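Side-chain contacts in hypothetical protein Atu0120 (Agrobacterium tumefaciens, PDB 2I6H), which is of unknown function and folds as an all-alpha protein of the DUF924 family, crystallised with bound calcium ions: residues D63-A68 and D91-N96; A69-D74 and R112-E117; V35-K40 and A51-H56; F134-F139 and C152-P157. One frame throughout, in Å; residues are numbered along the deposited sequence. Where two conformers were deposited one is given.

Contact 1: D63-A68 and D91-N96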
loop_
_atom_site.group_PDB
_atom_site.type_symbol
_atom_site.label_atom_id
_atom_site.label_comp_id
_atom_site.label_asym_id
_atom_site.label_seq_id
_atom_site.Cartn_x
_atom_site.Cartn_y
_atom_site.Cartn_z
ATOM N N ASP A 63 9.187 6.630 26.876
ATOM C CA ASP A 63 10.430 6.350 27.633
ATOM C C ASP A 63 11.323 5.352 26.899
ATOM O O ASP A 63 12.547 5.520 26.860
ATOM C CB ASP A 63 10.121 5.864 29.060
ATOM C CG ASP A 63 9.642 6.981 29.953
ATOM O OD1 ASP A 63 9.777 8.183 29.569
ATOM O OD2 ASP A 63 9.101 6.667 31.037
ATOM N N ALA A 64 10.687 4.319 26.336
ATOM C CA ALA A 64 11.395 3.309 25.561
ATOM C C ALA A 64 12.108 3.945 24.364
ATOM O O ALA A 64 13.279 3.588 24.079
ATOM C CB ALA A 64 10.445 2.217 25.118
ATOM N N HIS A 65 11.425 4.884 23.678
ATOM C CA HIS A 65 12.052 5.565 22.538
ATOM C C HIS A 65 13.368 6.195 22.980
ATOM O O HIS A 65 14.419 6.033 22.302
ATOM C CB HIS A 65 11.184 6.680 21.937
ATOM C CG HIS A 65 11.900 7.432 20.849
ATOM N ND1 HIS A 65 12.506 8.665 21.044
ATOM C CD2 HIS A 65 12.170 7.079 19.571
ATOM C CE1 HIS A 65 13.067 9.053 19.900
ATOM N NE2 HIS A 65 12.883 8.101 18.998
ATOM N N PHE A 66 13.291 6.950 24.076
ATOM C CA PHE A 66 14.469 7.665 24.553
ATOM C C PHE A 66 15.605 6.744 25.008
ATOM O O PHE A 66 16.779 7.021 24.724
ATOM C CB PHE A 66 14.092 8.767 25.540
ATOM C CG PHE A 66 13.540 9.988 24.835
ATOM C CD1 PHE A 66 14.414 10.998 24.365
ATOM C CD2 PHE A 66 12.183 10.095 24.585
ATOM C CE1 PHE A 66 13.915 12.121 23.650
ATOM C CE2 PHE A 66 11.681 11.216 23.905
ATOM C CZ PHE A 66 12.528 12.206 23.427
ATOM N N ALA A 67 15.246 5.635 25.638
ATOM C CA ALA A 67 16.239 4.624 26.058
ATOM C C ALA A 67 16.957 4.076 24.818
ATOM O O ALA A 67 18.184 3.955 24.790
ATOM C CB ALA A 67 15.574 3.473 26.843
ATOM N N ALA A 68 16.187 3.714 23.805
ATOM C CA ALA A 68 16.783 3.217 22.540
ATOM C C ALA A 68 17.730 4.272 21.942
ATOM O O ALA A 68 18.837 3.945 21.515
ATOM C CB ALA A 68 15.691 2.868 21.547
ATOM N N ASP A 91 12.177 4.227 14.051
ATOM C CA ASP A 91 11.680 4.595 12.735
ATOM C C ASP A 91 10.189 4.959 12.745
ATOM O O ASP A 91 9.789 5.939 12.104
ATOM C CB ASP A 91 11.946 3.445 11.727
ATOM C CG ASP A 91 11.462 3.798 10.304
ATOM O OD1 ASP A 91 12.158 4.579 9.595
ATOM O OD2 ASP A 91 10.366 3.312 9.934
ATOM N N GLN A 92 9.371 4.163 13.435
ATOM C CA GLN A 92 7.926 4.434 13.451
ATOM C C GLN A 92 7.480 5.468 14.486
ATOM O O GLN A 92 6.811 6.468 14.141
ATOM C CB GLN A 92 7.140 3.134 13.628
ATOM C CG GLN A 92 7.290 2.202 12.442
ATOM C CD GLN A 92 6.654 2.789 11.218
ATOM O OE1 GLN A 92 5.437 2.886 11.140
ATOM N NE2 GLN A 92 7.492 3.222 10.241
ATOM N N PHE A 93 7.867 5.231 15.734
ATOM C CA PHE A 93 7.504 6.140 16.853
ATOM C C PHE A 93 7.665 7.650 16.526
ATOM O O PHE A 93 6.724 8.433 16.746
ATOM C CB PHE A 93 8.275 5.751 18.132
ATOM C CG PHE A 93 7.870 6.551 19.343
ATOM C CD1 PHE A 93 6.918 6.019 20.264
ATOM C CD2 PHE A 93 8.403 7.834 19.577
ATOM C CE1 PHE A 93 6.523 6.763 21.405
ATOM C CE2 PHE A 93 8.020 8.579 20.714
ATOM C CZ PHE A 93 7.065 8.045 21.641
ATOM N N PRO A 94 8.828 8.077 15.982
ATOM C CA PRO A 94 9.016 9.513 15.689
ATOM C C PRO A 94 8.014 10.041 14.668
ATOM O O PRO A 94 7.566 11.189 14.778
ATOM C CB PRO A 94 10.435 9.574 15.072
ATOM C CG PRO A 94 11.123 8.351 15.537
ATOM C CD PRO A 94 10.026 7.296 15.616
ATOM N N ARG A 95 7.633 9.190 13.711
ATOM C CA ARG A 95 6.664 9.584 12.684
ATOM C C ARG A 95 5.215 9.670 13.199
ATOM O O ARG A 95 4.396 10.430 12.651
ATOM C CB ARG A 95 6.789 8.653 11.470
ATOM C CG ARG A 95 8.128 8.829 10.747
ATOM C CD ARG A 95 8.402 7.792 9.634
ATOM N NE ARG A 95 9.489 8.366 8.842
ATOM C CZ ARG A 95 10.772 8.458 9.244
ATOM N NH1 ARG A 95 11.644 9.102 8.472
ATOM N NH2 ARG A 95 11.206 7.905 10.393
ATOM N N ASN A 96 4.907 8.899 14.232
ATOM C CA ASN A 96 3.612 9.034 14.904
ATOM C C ASN A 96 3.595 10.165 15.921
ATOM O O ASN A 96 2.568 10.854 16.065
ATOM C CB ASN A 96 3.239 7.750 15.652
ATOM C CG ASN A 96 2.940 6.596 14.721
ATOM O OD1 ASN A 96 3.830 5.759 14.439
ATOM N ND2 ASN A 96 1.693 6.572 14.182
#

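Contact 2: A69-D74 and R112-E117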
loop_
_atom_site.group_PDB
_atom_site.type_symbol
_atom_site.label_atom_id
_atom_site.label_comp_id
_atom_site.label_asym_id
_atom_site.label_seq_id
_atom_site.Cartn_x
_atom_site.Cartn_y
_atom_site.Cartn_z
ATOM N N ALA A 69 17.272 5.537 21.889
ATOM C CA ALA A 69 18.060 6.660 21.341
ATOM C C ALA A 69 19.313 6.930 22.186
ATOM O O ALA A 69 20.288 7.441 21.666
ATOM C CB ALA A 69 17.183 7.933 21.253
ATOM N N ARG A 70 19.275 6.587 23.482
ATOM C CA ARG A 70 20.437 6.786 24.370
ATOM C C ARG A 70 21.401 5.597 24.286
ATOM O O ARG A 70 22.399 5.528 25.022
ATOM C CB ARG A 70 20.002 6.952 25.827
ATOM C CG ARG A 70 19.493 8.332 26.164
ATOM C CD ARG A 70 19.412 8.528 27.694
ATOM N NE ARG A 70 18.650 7.442 28.334
ATOM C CZ ARG A 70 17.322 7.445 28.537
ATOM N NH1 ARG A 70 16.559 8.484 28.170
ATOM N NH2 ARG A 70 16.746 6.392 29.133
ATOM N N ARG A 71 21.085 4.647 23.411
ATOM C CA ARG A 71 21.935 3.431 23.202
ATOM C C ARG A 71 21.938 2.527 24.444
ATOM O O ARG A 71 22.961 1.893 24.785
ATOM C CB ARG A 71 23.386 3.802 22.749
ATOM C CG ARG A 71 23.412 4.710 21.492
ATOM C CD ARG A 71 22.726 4.008 20.298
ATOM N NE ARG A 71 23.464 2.806 19.918
ATOM C CZ ARG A 71 24.509 2.805 19.074
ATOM N NH1 ARG A 71 24.914 3.935 18.498
ATOM N NH2 ARG A 71 25.163 1.669 18.807
ATOM N N GLU A 72 20.795 2.460 25.120
ATOM C CA GLU A 72 20.645 1.578 26.294
ATOM C C GLU A 72 20.091 0.217 25.912
ATOM O O GLU A 72 20.166 -0.739 26.722
ATOM C CB GLU A 72 19.757 2.226 27.341
ATOM C CG GLU A 72 20.467 3.438 27.977
ATOM C CD GLU A 72 19.591 4.308 28.822
ATOM O OE1 GLU A 72 18.368 4.049 28.961
ATOM O OE2 GLU A 72 20.157 5.282 29.371
ATOM N N LEU A 73 19.547 0.118 24.693
ATOM C CA LEU A 73 18.863 -1.104 24.271
ATOM C C LEU A 73 19.532 -1.824 23.099
ATOM O O LEU A 73 18.857 -2.598 22.392
ATOM C CB LEU A 73 17.392 -0.768 23.905
ATOM C CG LEU A 73 16.620 -0.049 25.028
ATOM C CD1 LEU A 73 15.215 0.197 24.553
ATOM C CD2 LEU A 73 16.653 -0.928 26.335
ATOM N N ASP A 74 20.846 -1.595 22.897
ATOM C CA ASP A 74 21.554 -2.216 21.779
ATOM C C ASP A 74 21.499 -3.733 21.869
ATOM O O ASP A 74 21.603 -4.408 20.857
ATOM C CB ASP A 74 23.048 -1.810 21.703
ATOM C CG ASP A 74 23.266 -0.322 21.323
ATOM O OD1 ASP A 74 22.348 0.514 21.429
ATOM O OD2 ASP A 74 24.419 0.008 20.932
ATOM N N ARG A 112 18.578 3.080 10.780
ATOM C CA ARG A 112 19.187 2.489 9.592
ATOM C C ARG A 112 20.357 1.601 9.974
ATOM O O ARG A 112 20.542 0.506 9.425
ATOM C CB ARG A 112 19.734 3.588 8.712
ATOM C CG ARG A 112 18.711 4.249 7.890
ATOM C CD ARG A 112 19.372 4.728 6.616
ATOM N NE ARG A 112 20.418 5.713 6.868
ATOM C CZ ARG A 112 20.198 6.922 7.373
ATOM N NH1 ARG A 112 18.978 7.283 7.710
ATOM N NH2 ARG A 112 21.206 7.767 7.560
ATOM N N PHE A 113 21.166 2.090 10.919
ATOM C CA PHE A 113 22.339 1.366 11.400
ATOM C C PHE A 113 21.852 0.036 12.023
ATOM O O PHE A 113 22.387 -1.072 11.733
ATOM C CB PHE A 113 23.054 2.228 12.457
ATOM C CG PHE A 113 24.143 1.507 13.174
ATOM C CD1 PHE A 113 25.339 1.202 12.518
ATOM C CD2 PHE A 113 23.958 1.062 14.466
ATOM C CE1 PHE A 113 26.373 0.493 13.199
ATOM C CE2 PHE A 113 24.967 0.362 15.155
ATOM C CZ PHE A 113 26.175 0.066 14.507
ATOM N N PHE A 114 20.816 0.129 12.859
ATOM C CA PHE A 114 20.245 -1.072 13.442
ATOM C C PHE A 114 19.548 -1.981 12.432
ATOM O O PHE A 114 19.649 -3.206 12.556
ATOM C CB PHE A 114 19.262 -0.724 14.537
ATOM C CG PHE A 114 19.906 -0.300 15.860
ATOM C CD1 PHE A 114 21.221 -0.605 16.213
ATOM C CD2 PHE A 114 19.122 0.409 16.768
ATOM C CE1 PHE A 114 21.755 -0.165 17.507
ATOM C CE2 PHE A 114 19.627 0.813 18.030
ATOM C CZ PHE A 114 20.939 0.492 18.399
ATOM N N ALA A 115 18.846 -1.405 11.449
ATOM C CA ALA A 115 18.181 -2.227 10.398
ATOM C C ALA A 115 19.230 -3.081 9.659
ATOM O O ALA A 115 19.063 -4.295 9.478
ATOM C CB ALA A 115 17.406 -1.360 9.391
ATOM N N ASP A 116 20.316 -2.431 9.270
ATOM C CA ASP A 116 21.441 -3.138 8.627
ATOM C C ASP A 116 21.936 -4.335 9.479
ATOM O O ASP A 116 22.102 -5.484 8.978
ATOM C CB ASP A 116 22.595 -2.154 8.397
ATOM C CG ASP A 116 23.832 -2.851 7.769
ATOM O OD1 ASP A 116 23.763 -3.298 6.594
ATOM O OD2 ASP A 116 24.840 -2.996 8.504
ATOM N N GLU A 117 22.152 -4.067 10.760
ATOM C CA GLU A 117 22.641 -5.099 11.682
ATOM C C GLU A 117 21.620 -6.241 11.848
ATOM O O GLU A 117 21.984 -7.423 11.831
ATOM C CB GLU A 117 23.049 -4.510 13.037
ATOM C CG GLU A 117 23.629 -5.572 13.998
ATOM C CD GLU A 117 24.829 -6.372 13.423
ATOM O OE1 GLU A 117 25.545 -5.877 12.504
ATOM O OE2 GLU A 117 25.031 -7.510 13.923
#

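Contact 3: V35-K40 and A51-H56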
loop_
_atom_site.group_PDB
_atom_site.type_symbol
_atom_site.label_atom_id
_atom_site.label_comp_id
_atom_site.label_asym_id
_atom_site.label_seq_id
_atom_site.Cartn_x
_atom_site.Cartn_y
_atom_site.Cartn_z
ATOM N N VAL A 35 6.155 -5.096 20.665
ATOM C CA VAL A 35 5.751 -5.911 19.524
ATOM C C VAL A 35 4.275 -6.322 19.659
ATOM O O VAL A 35 3.497 -6.186 18.694
ATOM C CB VAL A 35 6.696 -7.128 19.314
ATOM C CG1 VAL A 35 6.137 -8.046 18.175
ATOM C CG2 VAL A 35 8.141 -6.624 18.947
ATOM N N ASP A 36 3.885 -6.770 20.854
ATOM C CA ASP A 36 2.463 -7.112 21.137
ATOM C C ASP A 36 1.516 -5.929 20.836
ATOM O O ASP A 36 0.459 -6.084 20.236
ATOM C CB ASP A 36 2.312 -7.511 22.602
ATOM C CG ASP A 36 2.755 -8.928 22.875
ATOM O OD1 ASP A 36 3.079 -9.655 21.904
ATOM O OD2 ASP A 36 2.771 -9.303 24.062
ATOM N N PHE A 37 1.889 -4.753 21.321
ATOM C CA PHE A 37 1.133 -3.523 21.048
ATOM C C PHE A 37 0.976 -3.289 19.518
ATOM O O PHE A 37 -0.113 -2.977 19.029
ATOM C CB PHE A 37 1.877 -2.349 21.694
ATOM C CG PHE A 37 1.408 -0.980 21.221
ATOM C CD1 PHE A 37 0.375 -0.303 21.872
ATOM C CD2 PHE A 37 2.037 -0.349 20.143
ATOM C CE1 PHE A 37 -0.036 0.976 21.425
ATOM C CE2 PHE A 37 1.616 0.929 19.690
ATOM C CZ PHE A 37 0.593 1.575 20.334
ATOM N N TRP A 38 2.081 -3.417 18.792
ATOM C CA TRP A 38 2.070 -3.215 17.330
ATOM C C TRP A 38 1.144 -4.239 16.637
ATOM O O TRP A 38 0.317 -3.867 15.747
ATOM C CB TRP A 38 3.486 -3.300 16.796
ATOM C CG TRP A 38 3.674 -2.591 15.413
ATOM C CD1 TRP A 38 3.914 -3.190 14.209
ATOM C CD2 TRP A 38 3.602 -1.185 15.153
ATOM N NE1 TRP A 38 4.010 -2.249 13.207
ATOM C CE2 TRP A 38 3.836 -1.006 13.757
ATOM C CE3 TRP A 38 3.380 -0.053 15.964
ATOM C CZ2 TRP A 38 3.829 0.252 13.148
ATOM C CZ3 TRP A 38 3.399 1.210 15.358
ATOM C CH2 TRP A 38 3.628 1.349 13.964
ATOM N N LYS A 39 1.286 -5.512 17.006
ATOM C CA LYS A 39 0.479 -6.573 16.376
ATOM C C LYS A 39 -1.013 -6.340 16.646
ATOM O O LYS A 39 -1.862 -6.433 15.745
ATOM C CB LYS A 39 0.939 -7.942 16.881
ATOM C CG LYS A 39 2.357 -8.361 16.354
ATOM C CD LYS A 39 2.651 -9.774 16.931
ATOM C CE LYS A 39 4.002 -10.319 16.571
ATOM N NZ LYS A 39 4.392 -11.599 17.348
ATOM N N LYS A 40 -1.323 -5.958 17.881
ATOM C CA LYS A 40 -2.725 -5.718 18.276
ATOM C C LYS A 40 -3.328 -4.553 17.500
ATOM O O LYS A 40 -4.473 -4.660 17.013
ATOM C CB LYS A 40 -2.814 -5.475 19.768
ATOM C CG LYS A 40 -4.252 -5.475 20.303
ATOM C CD LYS A 40 -4.211 -5.348 21.838
ATOM C CE LYS A 40 -5.574 -5.604 22.450
ATOM N NZ LYS A 40 -6.565 -4.572 22.067
ATOM N N ALA A 51 -4.826 10.317 15.299
ATOM C CA ALA A 51 -4.222 10.992 16.451
ATOM C C ALA A 51 -4.377 10.209 17.768
ATOM O O ALA A 51 -3.517 10.330 18.645
ATOM C CB ALA A 51 -4.727 12.432 16.603
ATOM N N ALA A 52 -5.457 9.430 17.911
ATOM C CA ALA A 52 -5.651 8.630 19.126
ATOM C C ALA A 52 -4.541 7.569 19.193
ATOM O O ALA A 52 -3.982 7.285 20.259
ATOM C CB ALA A 52 -7.063 7.935 19.105
ATOM N N PHE A 53 -4.240 6.960 18.044
ATOM C CA PHE A 53 -3.177 5.961 18.019
ATOM C C PHE A 53 -1.825 6.640 18.352
ATOM O O PHE A 53 -1.029 6.103 19.129
ATOM C CB PHE A 53 -3.115 5.262 16.663
ATOM C CG PHE A 53 -1.974 4.262 16.564
ATOM C CD1 PHE A 53 -1.983 3.096 17.344
ATOM C CD2 PHE A 53 -0.872 4.536 15.750
ATOM C CE1 PHE A 53 -0.894 2.191 17.281
ATOM C CE2 PHE A 53 0.198 3.630 15.663
ATOM C CZ PHE A 53 0.184 2.460 16.437
ATOM N N ASP A 54 -1.599 7.844 17.814
ATOM C CA ASP A 54 -0.343 8.550 18.103
ATOM C C ASP A 54 -0.218 8.751 19.619
ATOM O O ASP A 54 0.839 8.502 20.233
ATOM C CB ASP A 54 -0.331 9.920 17.408
ATOM C CG ASP A 54 -0.320 9.819 15.877
ATOM O OD1 ASP A 54 -0.022 8.746 15.315
ATOM O OD2 ASP A 54 -0.601 10.842 15.219
ATOM N N ASN A 55 -1.316 9.214 20.216
ATOM C CA ASN A 55 -1.405 9.453 21.673
ATOM C C ASN A 55 -1.099 8.182 22.447
ATOM O O ASN A 55 -0.347 8.170 23.443
ATOM C CB ASN A 55 -2.834 9.877 22.051
ATOM C CG ASN A 55 -3.011 11.376 22.133
ATOM O OD1 ASN A 55 -2.577 12.106 21.262
ATOM N ND2 ASN A 55 -3.704 11.835 23.171
ATOM N N HIS A 56 -1.735 7.105 22.015
ATOM C CA HIS A 56 -1.610 5.853 22.676
ATOM C C HIS A 56 -0.144 5.330 22.637
ATOM O O HIS A 56 0.407 4.874 23.655
ATOM C CB HIS A 56 -2.605 4.891 21.989
ATOM C CG HIS A 56 -2.713 3.550 22.631
ATOM N ND1 HIS A 56 -3.395 2.506 22.041
ATOM C CD2 HIS A 56 -2.241 3.077 23.816
ATOM C CE1 HIS A 56 -3.342 1.448 22.835
ATOM N NE2 HIS A 56 -2.638 1.764 23.912
#

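Contact 4: F134-F139 and C152-P157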
loop_
_atom_site.group_PDB
_atom_site.type_symbol
_atom_site.label_atom_id
_atom_site.label_comp_id
_atom_site.label_asym_id
_atom_site.label_seq_id
_atom_site.Cartn_x
_atom_site.Cartn_y
_atom_site.Cartn_z
ATOM N N PHE A 134 8.880 -3.505 8.340
ATOM C CA PHE A 134 9.436 -2.581 9.370
ATOM C C PHE A 134 10.965 -2.558 9.502
ATOM O O PHE A 134 11.534 -1.557 9.987
ATOM C CB PHE A 134 8.662 -2.732 10.686
ATOM C CG PHE A 134 7.204 -2.468 10.479
ATOM C CD1 PHE A 134 6.784 -1.151 10.262
ATOM C CD2 PHE A 134 6.276 -3.522 10.320
ATOM C CE1 PHE A 134 5.451 -0.841 9.970
ATOM C CE2 PHE A 134 4.896 -3.225 10.010
ATOM C CZ PHE A 134 4.506 -1.877 9.840
ATOM N N PHE A 135 11.631 -3.648 9.073
ATOM C CA PHE A 135 13.088 -3.673 8.963
ATOM C C PHE A 135 13.575 -2.917 7.706
ATOM O O PHE A 135 14.760 -2.610 7.596
ATOM C CB PHE A 135 13.604 -5.138 8.898
ATOM C CG PHE A 135 13.473 -5.869 10.186
ATOM C CD1 PHE A 135 14.392 -5.656 11.225
ATOM C CD2 PHE A 135 12.419 -6.756 10.395
ATOM C CE1 PHE A 135 14.270 -6.343 12.481
ATOM C CE2 PHE A 135 12.299 -7.476 11.620
ATOM C CZ PHE A 135 13.235 -7.248 12.678
ATOM N N TYR A 136 12.679 -2.635 6.758
ATOM C CA TYR A 136 13.093 -2.063 5.444
ATOM C C TYR A 136 12.776 -0.574 5.351
ATOM O O TYR A 136 13.435 0.190 4.622
ATOM C CB TYR A 136 12.386 -2.828 4.307
ATOM C CG TYR A 136 12.584 -4.343 4.363
ATOM C CD1 TYR A 136 13.704 -4.922 5.013
ATOM C CD2 TYR A 136 11.665 -5.187 3.718
ATOM C CE1 TYR A 136 13.856 -6.341 5.023
ATOM C CE2 TYR A 136 11.807 -6.583 3.728
ATOM C CZ TYR A 136 12.904 -7.141 4.372
ATOM O OH TYR A 136 13.049 -8.522 4.381
ATOM N N LEU A 137 11.741 -0.156 6.088
ATOM C CA LEU A 137 11.318 1.239 6.051
ATOM C C LEU A 137 12.452 2.243 6.379
ATOM O O LEU A 137 12.473 3.330 5.779
ATOM C CB LEU A 137 10.064 1.477 6.932
ATOM C CG LEU A 137 8.791 0.791 6.381
ATOM C CD1 LEU A 137 7.662 0.960 7.392
ATOM C CD2 LEU A 137 8.404 1.451 5.053
ATOM N N PRO A 138 13.366 1.916 7.334
ATOM C CA PRO A 138 14.483 2.859 7.572
ATOM C C PRO A 138 15.265 3.155 6.271
ATOM O O PRO A 138 15.747 4.269 6.090
ATOM C CB PRO A 138 15.340 2.153 8.641
ATOM C CG PRO A 138 14.337 1.343 9.419
ATOM C CD PRO A 138 13.419 0.785 8.279
ATOM N N PHE A 139 15.343 2.177 5.365
ATOM C CA PHE A 139 16.067 2.414 4.097
ATOM C C PHE A 139 15.246 3.346 3.185
ATOM O O PHE A 139 15.816 4.257 2.571
ATOM C CB PHE A 139 16.452 1.092 3.441
ATOM C CG PHE A 139 17.347 0.255 4.314
ATOM C CD1 PHE A 139 18.690 0.620 4.472
ATOM C CD2 PHE A 139 16.828 -0.841 5.024
ATOM C CE1 PHE A 139 19.563 -0.156 5.299
ATOM C CE2 PHE A 139 17.680 -1.605 5.867
ATOM C CZ PHE A 139 19.041 -1.253 5.995
ATOM N N CYS A 152 14.386 -1.010 -2.269
ATOM C CA CYS A 152 13.645 -1.632 -3.381
ATOM C C CYS A 152 13.975 -3.144 -3.496
ATOM O O CYS A 152 13.072 -3.974 -3.691
ATOM C CB CYS A 152 13.857 -0.856 -4.691
ATOM S SG CYS A 152 13.138 0.809 -4.599
ATOM N N ASP A 153 15.252 -3.511 -3.344
ATOM C CA ASP A 153 15.662 -4.917 -3.386
ATOM C C ASP A 153 14.998 -5.706 -2.270
ATOM O O ASP A 153 14.505 -6.810 -2.478
ATOM C CB ASP A 153 17.181 -5.024 -3.198
ATOM C CG ASP A 153 17.973 -4.527 -4.434
ATOM O OD1 ASP A 153 17.370 -4.330 -5.507
ATOM O OD2 ASP A 153 19.188 -4.312 -4.291
ATOM N N LEU A 154 14.974 -5.122 -1.084
ATOM C CA LEU A 154 14.397 -5.822 0.060
ATOM C C LEU A 154 12.887 -5.994 -0.069
ATOM O O LEU A 154 12.347 -7.019 0.363
ATOM C CB LEU A 154 14.749 -5.072 1.357
ATOM C CG LEU A 154 16.221 -5.175 1.785
ATOM C CD1 LEU A 154 16.482 -4.132 2.860
ATOM C CD2 LEU A 154 16.544 -6.602 2.267
ATOM N N ASN A 155 12.223 -5.020 -0.690
ATOM C CA ASN A 155 10.756 -5.099 -0.859
ATOM C C ASN A 155 10.322 -5.945 -2.066
ATOM O O ASN A 155 9.129 -6.277 -2.197
ATOM C CB ASN A 155 10.124 -3.711 -0.946
ATOM C CG ASN A 155 9.991 -3.021 0.432
ATOM O OD1 ASN A 155 9.007 -3.226 1.176
ATOM N ND2 ASN A 155 10.971 -2.179 0.770
ATOM N N GLN A 156 11.254 -6.269 -2.956
ATOM C CA GLN A 156 10.874 -7.031 -4.152
ATOM C C GLN A 156 10.114 -8.332 -3.788
ATOM O O GLN A 156 9.002 -8.563 -4.337
ATOM C CB GLN A 156 12.068 -7.257 -5.108
ATOM C CG GLN A 156 11.710 -7.842 -6.474
ATOM C CD GLN A 156 11.571 -6.810 -7.601
ATOM O OE1 GLN A 156 11.996 -5.649 -7.479
ATOM N NE2 GLN A 156 10.997 -7.250 -8.731
ATOM N N PRO A 157 10.672 -9.177 -2.877
ATOM C CA PRO A 157 9.908 -10.387 -2.487
ATOM C C PRO A 157 8.567 -10.099 -1.841
ATOM O O PRO A 157 7.660 -10.920 -1.954
ATOM C CB PRO A 157 10.779 -11.065 -1.430
ATOM C CG PRO A 157 12.104 -10.371 -1.462
ATOM C CD PRO A 157 12.009 -9.115 -2.231
HETATM O O HOH W 1 13.032 -9.112 1.656
#

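Contact 1: D63-A68 and D91-N96
Phe93 of helix 80-97 reaches across to His65 of helix 51-69, and the contact can be followed outward along the phenylalanine. With CG anti to the backbone N (chi1 -175°), its CB directs the ring at the neighbouring helix. CD2 then meets His65 CG at 3.7 Å, and one step further out CE2 lies 3.9 Å from His65 CB. That methylene sits over one face of the phenyl group, displaced toward the rim: His65 CB is 4.0 Å from the centroid of the Phe93 ring, a CH-pi contact. The two rings are nearly parallel, 15° between planes, but slid so far apart that they barely overlap. Phe57 meets the Phe93 ring edge-to-face, and His58 and Arg62, also on helix 51-69, touch it too. Next in sequence, Pro94 CG touches the same imidazole, and Phe98 meets that ring edge-to-face. Some polar groups of residues 91-96 are tied within the segment: Arg95 NH2 donates to the Asp91 carbonyl O at 3.0 Å, in its plane on a lone pair, while Gln92 NE2 reaches Asp91 OD2 at 2.9 Å. Others reach further, Arg95 NH1 to Asp108 and Asp91 OD1 to His141. The join between the helices, buried and without a polar bond between these two segments, therefore rests on van der Waals and CH-pi contact.

Contact 2: A69-D74 and R112-E117
Arg71 and Asp74 lay an ion pair against two phenylalanines, Phe113 and Phe114 of helix 108-120, in a partly buried contact just past the end of helix 51-69. A Schellman motif closes that helix, with Arg71 at positive phi (67°) as the first residue to leave helical geometry. Its side chain, bent at chi2 and chi3, curls round to grip the Asp74 carboxylate side-on: NE donates, in the guanidinium plane, to the syn lone pair of Asp74 OD1 at 3.0 Å, and NH2 to Asp74 OD2 at 2.8 Å. The paired charges then meet the rings. Arg71 NE lies 3.7 Å from Phe114 CZ, with guanidinium and ring planes nearly perpendicular, while NH2 approaches the exposed Phe113 at CE2, 3.9 Å away. Phe114 is buried, its ring touching Leu86, Met87 and Leu90 of helix 80-97. The shortest approach between the segments comes at this ring's edge, where Asp74 OD1 stands near the ring plane, 3.3 Å from Phe114 CZ.

Contact 3: V35-K40 and A51-H56
Phe53, in the first turn of helix 51-69, meets both Phe37 and Trp38 of helix 29-41. The two short segments run antiparallel (169°) with axes 12.8 Å apart, a gap bridged by aromatic side chains from both sides. Phe53 CE1 lies 3.5 Å from Phe37 CZ; these rings touch rim to rim with planes only 14° apart, neither covering the other. On its other contact, Phe53 CZ comes 3.6 Å from Trp38 CZ3, which arrives at the phenyl edge with the indole turned obliquely. Further along, His56 has CG anti to the backbone N (chi1 -175°), which extends its imidazole past the incoming Phe37. The outcome is a T-shaped pair: Phe37 CE1 stands over the centre of the imidazole face, 3.6 Å from His56 CE1, with ring planes at 82°. Phe57 and Phe61 add further rings around Phe37, and Trp46 stacks on Trp38. This aromatic cluster joins the helices by ring packing alone between the two segments, with the buried phenylalanines inside and the exposed His56 closing it at the surface.

Contact 4: F134-F139 and C152-P157
Leu154 packs squarely on the Tyr136 ring, and this is the tight part of the contact: its CB stands over the centre of one face, 3.7 Å from the ring centroid and 8° off the normal. In Tyr136, chi1 of -54° swings the ring toward helix 145-155 and chi2 of -24° turns its face to the leucine. One leucine branch carries the packing further, Leu154 CD1 lying 3.6 Å from Tyr136 CD1 and 4.0 Å from Phe139 CD2. The flank is looser. Asn155 ND2 comes no closer than 3.9 Å to Tyr136 CB, its bond going instead to the Ala151 carbonyl. At the phenol end a water bridges the segments, donating to Tyr136 OH at 2.8 Å and to Leu154 O at 2.6 Å. The hydroxyl is also bonded to Asp124 OD2, consistent with the tyrosine donating there. This is helix-to-turn packing within an all-alpha fold, joining the turn that leads into helix 137-140 to the C-terminal part of helix 145-155.

How the contacts relate
Contacts 1 and 3 share helix 51-69 and lie 12 Å apart between centres, linked by Asn96 ND2, which is 3.0 Å from Asp54 OD1. Contact 2 continues from contact 1, also 12 Å away, where the same helix ends: Ala67 O lies 3.0 Å from Glu72 N, a probable hydrogen bond. Contact 4 touches all three others: Leu137 and Pro138 pack on Asp91, Phe139 on Ala115, and Phe134 on Trp38, although its centre is 20 Å from that of contact 1, across the middle of the chain. Contacts 2 and 3 do not touch. With the function unknown, no active site can be assigned; the side chains of Asp74 and Asn155 each lie about 12 Å from a bound calcium ion.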